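PDB 3P1W: RabGDI protein from Plasmodium falciparum 3D7, which probably acts as a Rab GDP-dissociation inhibitor, binding Rab GTPases in their GDP-loaded form and so taking part in vesicle transport. Local coordinates for residues E19-I24 / G43-V48; E121-Y126 / G244-I249; K321-V326 / L415-S420. All blocks are in the same frame, centred on the assembly; numbering follows the deposited sequence.

How the contacts relate
Starting from the N terminus, contact 1 comes first: it closes a short, mostly helical loop by laying 43-48 alongside 19-24 in the eight-stranded mixed sheet. Much further along, contact 2 brings 244-249, just after helix 226-243, back to strand 117-129 across a long loop rich in helix. Contact 3 then closes a loop rich in strands by pairing 321-326 with 415-420. The three follow in series, so none nests in or crosses another. Contacts 2 and 3 reach the same nine-stranded mixed sheet, on opposite sides of the chain's centre and with their own centres about 30 Å apart, whereas contact 1 belongs to a different sheet, its centre about 39 Å from that of contact 2.

Contact 1: E19-I24 / G43-V48; sequences EHYDVI and GKKILV
Leu-47 presses its CB onto the middle of the Tyr-21 ring, 3.7 Å from the centroid and 5° off the ring normal, a CH-pi contact that sets a small bump on a flat plate. Its CG stands anti to the backbone N (chi1 177°), which carries CD2 out along the ring to Tyr-21 CE2, 3.7 Å away; a branched leucine thus meets both centre and rim of one face. Lys-45 adds the next ridge: its extended chain passes the ring obliquely, with CG 3.8 Å from Tyr-21 CD1, and its methylenes then follow the carbonyl of His-20.

At Asp-22 the chain turns a corner, and polar atoms fix the bend. The N-H of Lys-45 points almost straight (172°) at Asp-22 OD2, which accepts it with its anti lone pair, N to OD2 2.8 Å. Lys-45 O in turn takes Asp-22 N at 2.7 Å, and more weakly Val-23 N. A short acid suits this position because its carboxylate reaches the adjoining backbone. Beyond the corner Val-23 pairs in parallel with Ile-46 on one face and Ile-24 with Leu-47 on the other, where Ile-24 CG1 lies loosely beside Leu-47 CB; Leu-47 N binds Val-23 O at 3.3 Å.

The segments include the beginnings of strands 20-26 and 46-49, which with helix 30-41 form a beta-alpha-beta unit, consistent with the Rossmann-like fold of the family. Val-23 and Ile-46 meet Leu-39 of that helix, Leu-47 touches Met-274 of strand 273-274, and Ile-24 rests on Cys-303 of strand 300-303.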
ATOM      1  N   GLU A  19      36.115   2.800   5.185  1.00 52.66           N
ATOM      2  CA  GLU A  19      34.805   2.689   5.865  1.00 51.37           C
ATOM      3  C   GLU A  19      34.139   1.340   5.582  1.00 49.73           C
ATOM      4  O   GLU A  19      34.184   0.863   4.445  1.00 49.18           O
ATOM      5  CB  GLU A  19      33.850   3.787   5.385  1.00 50.15           C
ATOM      6  CG  GLU A  19      33.877   5.056   6.195  1.00 50.91           C
ATOM      7  CD  GLU A  19      33.011   6.160   5.594  1.00 47.63           C
ATOM      8  OE1 GLU A  19      32.047   5.857   4.859  1.00 44.79           O
ATOM      9  OE2 GLU A  19      33.306   7.345   5.851  1.00 47.77           O
ATOM     10  N   HIS A  20      33.531   0.731   6.599  1.00 49.06           N
ATOM     11  CA  HIS A  20      32.853  -0.563   6.424  1.00 47.90           C
ATOM     12  C   HIS A  20      31.507  -0.616   7.139  1.00 46.47           C
ATOM     13  O   HIS A  20      31.394  -0.233   8.307  1.00 47.78           O
ATOM     14  CB  HIS A  20      33.711  -1.749   6.889  1.00 49.92           C
ATOM     15  CG  HIS A  20      33.081  -3.081   6.605  1.00 50.20           C
ATOM     16  ND1 HIS A  20      32.149  -3.660   7.444  1.00 52.55           N
ATOM     17  CD2 HIS A  20      33.214  -3.927   5.554  1.00 50.33           C
ATOM     18  CE1 HIS A  20      31.745  -4.809   6.927  1.00 51.63           C
ATOM     19  NE2 HIS A  20      32.377  -4.994   5.781  1.00 51.92           N
ATOM     20  N   TYR A  21      30.499  -1.129   6.435  1.00 43.23           N
ATOM     21  CA  TYR A  21      29.151  -1.261   6.975  1.00 41.37           C
ATOM     22  C   TYR A  21      28.651  -2.685   6.770  1.00 40.62           C
ATOM     23  O   TYR A  21      29.064  -3.381   5.848  1.00 39.94           O
ATOM     24  CB  TYR A  21      28.211  -0.269   6.284  1.00 39.50           C
ATOM     25  CG  TYR A  21      28.678   1.155   6.395  1.00 39.28           C
ATOM     26  CD1 TYR A  21      28.349   1.922   7.502  1.00 40.00           C
ATOM     27  CD2 TYR A  21      29.482   1.729   5.410  1.00 38.65           C
ATOM     28  CE1 TYR A  21      28.795   3.224   7.631  1.00 41.95           C
ATOM     29  CE2 TYR A  21      29.936   3.035   5.532  1.00 39.94           C
ATOM     30  CZ  TYR A  21      29.590   3.778   6.645  1.00 40.52           C
ATOM     31  OH  TYR A  21      30.028   5.072   6.785  1.00 40.17           O
ATOM     32  N   ASP A  22      27.744  -3.119   7.631  1.00 40.02           N
ATOM     33  CA  ASP A  22      27.078  -4.398   7.415  1.00 39.04           C
ATOM     34  C   ASP A  22      26.217  -4.303   6.148  1.00 36.39           C
ATOM     35  O   ASP A  22      26.296  -5.158   5.264  1.00 36.28           O
ATOM     36  CB  ASP A  22      26.228  -4.772   8.626  1.00 39.28           C
ATOM     37  CG  ASP A  22      27.077  -5.088   9.853  1.00 42.66           C
ATOM     38  OD1 ASP A  22      28.007  -5.900   9.712  1.00 42.83           O
ATOM     39  OD2 ASP A  22      26.819  -4.514  10.933  1.00 43.12           O
ATOM     40  N   VAL A  23      25.415  -3.247   6.065  1.00 34.63           N
ATOM     41  CA  VAL A  23      24.534  -3.042   4.913  1.00 31.27           C
ATOM     42  C   VAL A  23      24.611  -1.582   4.489  1.00 30.10           C
ATOM     43  O   VAL A  23      24.580  -0.682   5.332  1.00 30.19           O
ATOM     44  CB  VAL A  23      23.075  -3.410   5.236  1.00 30.87           C
ATOM     45  CG1 VAL A  23      22.189  -3.325   3.975  1.00 26.79           C
ATOM     46  CG2 VAL A  23      22.985  -4.814   5.830  1.00 31.65           C
ATOM     47  N   ILE A  24      24.736  -1.353   3.184  1.00 28.47           N
ATOM     48  CA  ILE A  24      24.519  -0.019   2.618  1.00 27.19           C
ATOM     49  C   ILE A  24      23.160  -0.052   1.880  1.00 25.50           C
ATOM     50  O   ILE A  24      22.846  -0.987   1.135  1.00 23.49           O
ATOM     51  CB  ILE A  24      25.649   0.431   1.684  1.00 27.24           C
ATOM     52  CG1 ILE A  24      26.970   0.546   2.452  1.00 28.56           C
ATOM     53  CG2 ILE A  24      25.316   1.780   1.009  1.00 27.80           C
ATOM     54  CD1 ILE A  24      28.159   0.869   1.566  1.00 27.31           C
ATOM     55  N   GLY A  43      20.870  -3.998  15.726  1.00 47.82           N
ATOM     56  CA  GLY A  43      22.273  -3.771  16.021  1.00 48.67           C
ATOM     57  C   GLY A  43      23.198  -3.776  14.823  1.00 47.45           C
ATOM     58  O   GLY A  43      24.401  -3.852  14.996  1.00 47.02           O
ATOM     59  N   LYS A  44      22.666  -3.686  13.601  1.00 44.62           N
ATOM     60  CA  LYS A  44      23.543  -3.718  12.425  1.00 44.29           C
ATOM     61  C   LYS A  44      24.081  -2.316  12.115  1.00 43.61           C
ATOM     62  O   LYS A  44      23.442  -1.319  12.436  1.00 43.00           O
ATOM     63  CB  LYS A  44      22.843  -4.336  11.212  1.00 43.21           C
ATOM     64  CG  LYS A  44      22.470  -5.820  11.397  1.00 45.64           C
ATOM     65  CD  LYS A  44      23.663  -6.728  11.199  1.00 48.97           C
ATOM     66  CE  LYS A  44      23.376  -8.173  11.604  1.00 51.24           C
ATOM     67  NZ  LYS A  44      24.631  -8.982  11.561  1.00 53.47           N
ATOM     68  N   LYS A  45      25.281  -2.257  11.534  1.00 43.61           N
ATOM     69  CA  LYS A  45      25.922  -0.991  11.174  1.00 43.39           C
ATOM     70  C   LYS A  45      25.579  -0.675   9.720  1.00 40.65           C
ATOM     71  O   LYS A  45      25.919  -1.446   8.824  1.00 39.52           O
ATOM     72  CB  LYS A  45      27.445  -1.072  11.357  1.00 45.80           C
ATOM     73  CG  LYS A  45      28.172   0.198  10.891  1.00 47.55           C
ATOM     74  CD  LYS A  45      29.616   0.304  11.355  1.00 52.36           C
ATOM     75  CE  LYS A  45      30.149   1.686  11.000  1.00 53.28           C
ATOM     76  NZ  LYS A  45      31.617   1.775  11.144  1.00 56.82           N
ATOM     77  N   ILE A  46      24.915   0.458   9.495  1.00 38.75           N
ATOM     78  CA  ILE A  46      24.366   0.778   8.182  1.00 36.85           C
ATOM     79  C   ILE A  46      24.700   2.196   7.739  1.00 36.19           C
ATOM     80  O   ILE A  46      24.973   3.078   8.564  1.00 37.18           O
ATOM     81  CB  ILE A  46      22.806   0.611   8.144  1.00 34.87           C
ATOM     82  CG1 ILE A  46      22.090   1.696   8.970  1.00 35.50           C
ATOM     83  CG2 ILE A  46      22.400  -0.767   8.637  1.00 36.44           C
ATOM     84  CD1 ILE A  46      20.532   1.644   8.889  1.00 32.04           C
ATOM     85  N   LEU A  47      24.643   2.395   6.425  1.00 33.78           N
ATOM     86  CA  LEU A  47      24.746   3.709   5.797  1.00 32.70           C
ATOM     87  C   LEU A  47      23.581   3.777   4.808  1.00 30.45           C
ATOM     88  O   LEU A  47      23.371   2.824   4.058  1.00 29.66           O
ATOM     89  CB  LEU A  47      26.050   3.833   5.035  1.00 32.89           C
ATOM     90  CG  LEU A  47      26.300   5.132   4.252  1.00 33.44           C
ATOM     91  CD1 LEU A  47      26.266   6.366   5.154  1.00 33.88           C
ATOM     92  CD2 LEU A  47      27.640   5.068   3.498  1.00 33.92           C
ATOM     93  N   VAL A  48      22.858   4.896   4.799  1.00 29.64           N
ATOM     94  CA  VAL A  48      21.719   5.089   3.875  1.00 27.68           C
ATOM     95  C   VAL A  48      22.019   6.282   2.981  1.00 27.88           C
ATOM     96  O   VAL A  48      22.287   7.381   3.504  1.00 29.57           O
ATOM     97  CB  VAL A  48      20.409   5.315   4.664  1.00 27.12           C
ATOM     98  CG1 VAL A  48      19.208   5.482   3.704  1.00 25.11           C
ATOM     99  CG2 VAL A  48      20.190   4.148   5.634  1.00 28.48           C
TER

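Contact 2: E121-Y126 / G244-I249; sequences EGSYVY and GKSPFI
Lys-245 O is gripped by two water molecules, and each carries the contact across to the other segment. Water 1 donates to this carbonyl at 3.0 Å and to Glu-121 O at 2.6 Å; water 2 donates to it at 2.7 Å and is also hydrogen-bonded to Ser-123 OG at 3.1 Å. Water 1 thus joins two backbone carbonyls and water 2 a carbonyl and a hydroxyl, between segments whose touching parts run 71° apart.

Next to the waters the side chains meet directly. Ser-123 turns OG anti to its carbonyl carbon (chi1 -46°) and sets it 3.3 Å from Ser-246 CB, next to Pro-247 CD and at the edge of the Phe-248 ring, near the ring plane. A small hydroxyl suits the place, since it can lie against these carbons and still bind water 2. Ser-246 OG accepts a fairly straight bond (163°) from Phe-248 N at 3.2 Å, forming an ST turn; it is also hydrogen-bonded to Val-120 O, so one hydroxyl both shapes its own turn and ties that turn to strand 117-129, just before Glu-121. On the outer side Glu-121 and Lys-245 run alongside one another in the same direction and meet through methylenes, CG to CD; Glu-121 OE1 is hydrogen-bonded to the backbone N of Asn-344. Gly-122 lacks a side chain exactly where the Tyr-124 ring folds back over it.

Gly-244, with positive phi, breaks from helix 226-243, and the chain then enters strand 248-251, which pairs antiparallel with strand 117-129. Tyr-236 of that helix packs on Ser-123 and Pro-247, while strand 346-350, parallel to 117-129, takes Tyr-124 on Cys-346 and Ile-348 and Phe-248 on Gln-347.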
ATOM      1  N   GLU A 121     -11.686   7.450   7.210  1.00 26.22           N
ATOM      2  CA  GLU A 121     -13.074   7.567   7.675  1.00 27.89           C
ATOM      3  C   GLU A 121     -14.037   6.577   7.042  1.00 28.31           C
ATOM      4  O   GLU A 121     -15.103   6.316   7.611  1.00 30.08           O
ATOM      5  CB  GLU A 121     -13.597   8.997   7.519  1.00 28.61           C
ATOM      6  CG  GLU A 121     -12.905   9.973   8.451  1.00 31.11           C
ATOM      7  CD  GLU A 121     -13.572  11.339   8.514  1.00 33.65           C
ATOM      8  OE1 GLU A 121     -14.382  11.696   7.630  1.00 34.80           O
ATOM      9  OE2 GLU A 121     -13.270  12.076   9.465  1.00 36.52           O
ATOM     10  N   GLY A 122     -13.690   6.014   5.889  1.00 26.82           N
ATOM     11  CA  GLY A 122     -14.543   5.009   5.303  1.00 27.30           C
ATOM     12  C   GLY A 122     -13.892   4.093   4.304  1.00 26.10           C
ATOM     13  O   GLY A 122     -12.881   4.421   3.706  1.00 25.01           O
ATOM     14  N   SER A 123     -14.502   2.930   4.156  1.00 26.52           N
ATOM     15  CA  SER A 123     -14.053   1.901   3.227  1.00 26.06           C
ATOM     16  C   SER A 123     -15.229   1.560   2.338  1.00 24.31           C
ATOM     17  O   SER A 123     -16.316   1.243   2.859  1.00 24.73           O
ATOM     18  CB  SER A 123     -13.664   0.650   4.001  1.00 27.68           C
ATOM     19  OG  SER A 123     -12.864   0.952   5.133  1.00 32.81           O
ATOM     20  N   TYR A 124     -15.022   1.630   1.023  1.00 21.80           N
ATOM     21  CA  TYR A 124     -16.060   1.448   0.017  1.00 21.08           C
ATOM     22  C   TYR A 124     -15.612   0.401  -0.982  1.00 20.72           C
ATOM     23  O   TYR A 124     -14.385   0.211  -1.227  1.00 19.79           O
ATOM     24  CB  TYR A 124     -16.386   2.764  -0.717  1.00 20.58           C
ATOM     25  CG  TYR A 124     -17.025   3.767   0.211  1.00 22.29           C
ATOM     26  CD1 TYR A 124     -18.401   3.923   0.241  1.00 25.19           C
ATOM     27  CD2 TYR A 124     -16.248   4.497   1.122  1.00 23.35           C
ATOM     28  CE1 TYR A 124     -19.002   4.801   1.131  1.00 27.74           C
ATOM     29  CE2 TYR A 124     -16.850   5.381   2.044  1.00 27.75           C
ATOM     30  CZ  TYR A 124     -18.221   5.511   2.049  1.00 28.35           C
ATOM     31  OH  TYR A 124     -18.843   6.386   2.931  1.00 33.14           O
ATOM     32  N   VAL A 125     -16.603  -0.223  -1.618  1.00 19.82           N
ATOM     33  CA  VAL A 125     -16.359  -1.163  -2.688  1.00 17.91           C
ATOM     34  C   VAL A 125     -17.319  -0.861  -3.852  1.00 19.07           C
ATOM     35  O   VAL A 125     -18.463  -0.439  -3.637  1.00 20.19           O
ATOM     36  CB  VAL A 125     -16.490  -2.606  -2.197  1.00 17.99           C
ATOM     37  CG1 VAL A 125     -17.939  -2.915  -1.679  1.00 18.95           C
ATOM     38  CG2 VAL A 125     -16.032  -3.613  -3.282  1.00 16.70           C
ATOM     39  N   TYR A 126     -16.842  -1.079  -5.076  1.00 18.64           N
ATOM     40  CA  TYR A 126     -17.659  -0.833  -6.284  1.00 19.31           C
ATOM     41  C   TYR A 126     -18.467  -2.074  -6.646  1.00 20.32           C
ATOM     42  O   TYR A 126     -17.925  -3.177  -6.763  1.00 21.26           O
ATOM     43  CB  TYR A 126     -16.694  -0.491  -7.404  1.00 18.50           C
ATOM     44  CG  TYR A 126     -17.256   0.039  -8.690  1.00 19.08           C
ATOM     45  CD1 TYR A 126     -16.996   1.339  -9.074  1.00 20.87           C
ATOM     46  CD2 TYR A 126     -17.923  -0.793  -9.581  1.00 21.93           C
ATOM     47  CE1 TYR A 126     -17.427   1.818 -10.286  1.00 23.47           C
ATOM     48  CE2 TYR A 126     -18.351  -0.321 -10.799  1.00 22.94           C
ATOM     49  CZ  TYR A 126     -18.093   0.999 -11.132  1.00 25.17           C
ATOM     50  OH  TYR A 126     -18.518   1.496 -12.324  1.00 27.38           O
ATOM     51  N   GLY A 244     -13.022   2.200  14.991  1.00 44.58           N
ATOM     52  CA  GLY A 244     -14.436   2.149  14.558  1.00 43.68           C
ATOM     53  C   GLY A 244     -14.799   2.432  13.102  1.00 41.56           C
ATOM     54  O   GLY A 244     -15.546   1.654  12.478  1.00 41.92           O
ATOM     55  N   LYS A 245     -14.322   3.558  12.563  1.00 38.19           N
ATOM     56  CA  LYS A 245     -14.766   4.045  11.288  1.00 35.82           C
ATOM     57  C   LYS A 245     -14.315   3.121  10.139  1.00 33.83           C
ATOM     58  O   LYS A 245     -15.067   2.890   9.194  1.00 32.65           O
ATOM     59  CB  LYS A 245     -14.234   5.469  11.049  1.00 35.39           C
ATOM     60  CG  LYS A 245     -14.685   6.503  12.130  1.00 36.65           C
ATOM     61  CD  LYS A 245     -14.569   7.935  11.588  1.00 37.01           C
ATOM     62  CE  LYS A 245     -15.250   8.961  12.503  1.00 38.69           C
ATOM     63  NZ  LYS A 245     -14.537   9.060  13.761  1.00 38.49           N
ATOM     64  N   SER A 246     -13.079   2.648  10.219  1.00 32.04           N
ATOM     65  CA  SER A 246     -12.542   1.682   9.251  1.00 30.36           C
ATOM     66  C   SER A 246     -11.369   0.961   9.895  1.00 30.37           C
ATOM     67  O   SER A 246     -10.913   1.362  10.976  1.00 30.91           O
ATOM     68  CB  SER A 246     -12.096   2.406   7.974  1.00 29.19           C
ATOM     69  OG  SER A 246     -10.793   2.962   8.106  1.00 27.59           O
ATOM     70  N   PRO A 247     -10.851  -0.110   9.252  1.00 28.59           N
ATOM     71  CA  PRO A 247      -9.671  -0.771   9.798  1.00 28.68           C
ATOM     72  C   PRO A 247      -8.342  -0.191   9.287  1.00 26.51           C
ATOM     73  O   PRO A 247      -7.301  -0.812   9.461  1.00 26.41           O
ATOM     74  CB  PRO A 247      -9.838  -2.224   9.329  1.00 28.77           C
ATOM     75  CG  PRO A 247     -10.568  -2.103   8.048  1.00 27.38           C
ATOM     76  CD  PRO A 247     -11.415  -0.848   8.112  1.00 28.25           C
ATOM     77  N   PHE A 248      -8.373   0.986   8.677  1.00 25.53           N
ATOM     78  CA  PHE A 248      -7.172   1.597   8.091  1.00 24.69           C
ATOM     79  C   PHE A 248      -6.812   2.919   8.750  1.00 25.41           C
ATOM     80  O   PHE A 248      -7.701   3.696   9.129  1.00 26.81           O
ATOM     81  CB  PHE A 248      -7.339   1.843   6.578  1.00 22.74           C
ATOM     82  CG  PHE A 248      -7.607   0.603   5.802  1.00 22.61           C
ATOM     83  CD1 PHE A 248      -6.567  -0.215   5.389  1.00 21.78           C
ATOM     84  CD2 PHE A 248      -8.910   0.235   5.504  1.00 23.53           C
ATOM     85  CE1 PHE A 248      -6.837  -1.402   4.697  1.00 23.07           C
ATOM     86  CE2 PHE A 248      -9.176  -0.943   4.799  1.00 24.39           C
ATOM     87  CZ  PHE A 248      -8.143  -1.744   4.395  1.00 24.83           C
ATOM     88  N   ILE A 249      -5.501   3.157   8.848  1.00 26.24           N
ATOM     89  CA  ILE A 249      -4.948   4.421   9.333  1.00 26.79           C
ATOM     90  C   ILE A 249      -3.951   4.999   8.355  1.00 25.95           C
ATOM     91  O   ILE A 249      -3.444   4.305   7.455  1.00 24.22           O
ATOM     92  CB  ILE A 249      -4.277   4.282  10.727  1.00 28.33           C
ATOM     93  CG1 ILE A 249      -3.164   3.222  10.717  1.00 28.35           C
ATOM     94  CG2 ILE A 249      -5.351   3.966  11.767  1.00 28.93           C
ATOM     95  CD1 ILE A 249      -2.423   3.086  12.083  1.00 31.37           C
TER
HETATM   96  O   HOH W   1     -17.125   4.768   8.072  1.00 49.80           O
HETATM   97  O   HOH W   2     -15.306   1.436   6.902  1.00 39.09           O

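Contact 3: K321-V326 / L415-S420; sequences KKIGQV and LYVSTS
Leu-415 is the apolar centre: its CD2 lies 3.6 Å from Val-326 CG1, the two side chains crossing at about a right angle, while CB meets Ile-323 CG1 at 3.9 Å. With CG1 between its backbone N and carbonyl carbon (chi1 62°), Ile-323 sends CD1 on to Val-417 CG1, 3.7 Å away, and one branched chain links both neighbours. The methylenes of Lys-321 extend this patch, CE meeting Val-417 CG2.

Strands 320-333 and 405-418 are antiparallel neighbours in the large mixed sheet. Here Ile-323 and Gly-324 both stand opposite Leu-415, an arrangement consistent with a beta bulge: Ile-323 N binds Leu-415 O at 2.8 Å, and Leu-415 N returns to Gly-324 O at 2.8 Å, approaching from above the carbonyl plane. Gly-324 fits because its backbone angles would press a CB against the carbonyl of Ile-323. Next along, Lys-321 and Val-417 exchange two ordinary backbone bonds.

On the other face, Lys-322 CB touches Tyr-416 CE1 at 3.7 Å; the lysine then runs straight on, anti at every torsion, and its NZ forms a salt bridge with Asp-414, whose OD1 also receives Gln-325 NE2. At the far end Thr-419 OG1 hydrogen-bonds Asn-318 O.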
ATOM      1  N   LYS A 321      13.350  -7.549 -13.336  1.00 23.76           N
ATOM      2  CA  LYS A 321      12.542  -7.918 -14.479  1.00 25.27           C
ATOM      3  C   LYS A 321      11.333  -6.994 -14.463  1.00 23.22           C
ATOM      4  O   LYS A 321      10.711  -6.850 -13.432  1.00 22.23           O
ATOM      5  CB  LYS A 321      12.109  -9.353 -14.282  1.00 26.83           C
ATOM      6  CG  LYS A 321      11.048  -9.929 -15.206  1.00 33.18           C
ATOM      7  CD  LYS A 321      10.922 -11.448 -14.948  1.00 37.91           C
ATOM      8  CE  LYS A 321      10.338 -11.780 -13.541  1.00 40.53           C
ATOM      9  NZ  LYS A 321      10.559 -13.227 -13.145  1.00 44.53           N
ATOM     10  N   LYS A 322      11.031  -6.366 -15.595  1.00 23.74           N
ATOM     11  CA  LYS A 322       9.835  -5.558 -15.732  1.00 23.15           C
ATOM     12  C   LYS A 322       8.618  -6.472 -15.919  1.00 23.92           C
ATOM     13  O   LYS A 322       8.610  -7.370 -16.790  1.00 23.90           O
ATOM     14  CB  LYS A 322      10.000  -4.557 -16.881  1.00 23.76           C
ATOM     15  CG  LYS A 322       8.783  -3.661 -17.141  1.00 25.64           C
ATOM     16  CD  LYS A 322       9.022  -2.680 -18.300  1.00 30.40           C
ATOM     17  CE  LYS A 322       7.696  -2.146 -18.908  1.00 34.30           C
ATOM     18  NZ  LYS A 322       7.846  -0.807 -19.666  1.00 34.36           N
ATOM     19  N   ILE A 323       7.593  -6.275 -15.091  1.00 22.85           N
ATOM     20  CA  ILE A 323       6.372  -7.094 -15.178  1.00 24.18           C
ATOM     21  C   ILE A 323       5.150  -6.343 -15.681  1.00 23.88           C
ATOM     22  O   ILE A 323       4.064  -6.944 -15.809  1.00 23.43           O
ATOM     23  CB  ILE A 323       6.007  -7.775 -13.833  1.00 24.97           C
ATOM     24  CG1 ILE A 323       5.707  -6.756 -12.710  1.00 23.96           C
ATOM     25  CG2 ILE A 323       7.092  -8.745 -13.431  1.00 26.46           C
ATOM     26  CD1 ILE A 323       5.113  -7.392 -11.422  1.00 26.63           C
ATOM     27  N   GLY A 324       5.312  -5.044 -15.940  1.00 22.14           N
ATOM     28  CA  GLY A 324       4.189  -4.196 -16.326  1.00 22.33           C
ATOM     29  C   GLY A 324       4.412  -2.736 -15.970  1.00 20.44           C
ATOM     30  O   GLY A 324       5.562  -2.292 -15.802  1.00 20.43           O
ATOM     31  N   GLN A 325       3.319  -1.983 -15.929  1.00 18.64           N
ATOM     32  CA  GLN A 325       3.334  -0.564 -15.533  1.00 18.04           C
ATOM     33  C   GLN A 325       2.151  -0.280 -14.618  1.00 16.80           C
ATOM     34  O   GLN A 325       1.141  -0.978 -14.670  1.00 16.74           O
ATOM     35  CB  GLN A 325       3.221   0.361 -16.762  1.00 18.87           C
ATOM     36  CG  GLN A 325       4.404   0.316 -17.721  1.00 22.34           C
ATOM     37  CD  GLN A 325       4.382   1.437 -18.728  1.00 26.99           C
ATOM     38  OE1 GLN A 325       3.419   1.598 -19.456  1.00 28.16           O
ATOM     39  NE2 GLN A 325       5.461   2.210 -18.783  1.00 29.86           N
ATOM     40  N   VAL A 326       2.290   0.767 -13.817  1.00 15.50           N
ATOM     41  CA  VAL A 326       1.233   1.274 -12.943  1.00 14.70           C
ATOM     42  C   VAL A 326       0.931   2.726 -13.353  1.00 15.50           C
ATOM     43  O   VAL A 326       1.849   3.457 -13.740  1.00 16.17           O
ATOM     44  CB  VAL A 326       1.626   1.166 -11.459  1.00 14.97           C
ATOM     45  CG1 VAL A 326       2.990   1.900 -11.141  1.00 14.85           C
ATOM     46  CG2 VAL A 326       0.502   1.745 -10.580  1.00 14.35           C
ATOM     47  N   LEU A 415       6.919  -1.273 -13.522  1.00 17.76           N
ATOM     48  CA  LEU A 415       6.908  -2.174 -12.374  1.00 18.31           C
ATOM     49  C   LEU A 415       7.979  -3.230 -12.550  1.00 19.10           C
ATOM     50  O   LEU A 415       7.954  -3.991 -13.538  1.00 19.78           O
ATOM     51  CB  LEU A 415       5.555  -2.885 -12.235  1.00 18.07           C
ATOM     52  CG  LEU A 415       4.334  -2.019 -11.925  1.00 19.12           C
ATOM     53  CD1 LEU A 415       3.021  -2.831 -12.034  1.00 17.40           C
ATOM     54  CD2 LEU A 415       4.487  -1.362 -10.532  1.00 18.96           C
ATOM     55  N   TYR A 416       8.924  -3.243 -11.598  1.00 18.98           N
ATOM     56  CA  TYR A 416       9.971  -4.233 -11.514  1.00 18.32           C
ATOM     57  C   TYR A 416       9.810  -5.137 -10.310  1.00 19.91           C
ATOM     58  O   TYR A 416       9.303  -4.731  -9.245  1.00 19.05           O
ATOM     59  CB  TYR A 416      11.336  -3.569 -11.397  1.00 18.43           C
ATOM     60  CG  TYR A 416      11.708  -2.803 -12.611  1.00 18.65           C
ATOM     61  CD1 TYR A 416      12.162  -3.463 -13.759  1.00 21.64           C
ATOM     62  CD2 TYR A 416      11.625  -1.413 -12.633  1.00 19.13           C
ATOM     63  CE1 TYR A 416      12.545  -2.747 -14.894  1.00 22.99           C
ATOM     64  CE2 TYR A 416      11.963  -0.694 -13.778  1.00 21.15           C
ATOM     65  CZ  TYR A 416      12.437  -1.374 -14.898  1.00 22.98           C
ATOM     66  OH  TYR A 416      12.805  -0.670 -16.040  1.00 25.84           O
ATOM     67  N   VAL A 417      10.230  -6.370 -10.509  1.00 19.80           N
ATOM     68  CA  VAL A 417      10.477  -7.281  -9.422  1.00 20.95           C
ATOM     69  C   VAL A 417      11.913  -7.766  -9.512  1.00 22.27           C
ATOM     70  O   VAL A 417      12.549  -7.668 -10.548  1.00 20.90           O
ATOM     71  CB  VAL A 417       9.496  -8.479  -9.432  1.00 21.45           C
ATOM     72  CG1 VAL A 417       8.005  -8.008  -9.271  1.00 21.14           C
ATOM     73  CG2 VAL A 417       9.673  -9.370 -10.679  1.00 22.86           C
ATOM     74  N   SER A 418      12.417  -8.302  -8.420  1.00 24.07           N
ATOM     75  CA  SER A 418      13.770  -8.816  -8.391  1.00 26.59           C
ATOM     76  C   SER A 418      13.788 -10.170  -9.093  1.00 27.60           C
ATOM     77  O   SER A 418      12.793 -10.863  -9.104  1.00 27.47           O
ATOM     78  CB  SER A 418      14.219  -8.952  -6.949  1.00 27.22           C
ATOM     79  OG  SER A 418      13.435  -9.943  -6.307  1.00 34.36           O
ATOM     80  N   THR A 419      14.908 -10.547  -9.701  1.00 29.07           N
ATOM     81  CA  THR A 419      14.990 -11.839 -10.409  1.00 30.80           C
ATOM     82  C   THR A 419      15.292 -13.042  -9.499  1.00 33.07           C
ATOM     83  O   THR A 419      15.171 -14.179  -9.934  1.00 33.82           O
ATOM     84  CB  THR A 419      16.046 -11.806 -11.502  1.00 31.66           C
ATOM     85  OG1 THR A 419      17.272 -11.351 -10.943  1.00 30.96           O
ATOM     86  CG2 THR A 419      15.622 -10.883 -12.640  1.00 31.05           C
ATOM     87  N   SER A 420      15.704 -12.810  -8.256  1.00 34.19           N
ATOM     88  CA  SER A 420      15.770 -13.905  -7.281  1.00 36.61           C
ATOM     89  C   SER A 420      15.593 -13.393  -5.853  1.00 36.15           C
ATOM     90  O   SER A 420      15.893 -12.238  -5.552  1.00 36.22           O
ATOM     91  CB  SER A 420      17.068 -14.700  -7.405  1.00 38.89           C
ATOM     92  OG  SER A 420      18.150 -14.002  -6.819  1.00 40.80           O
TER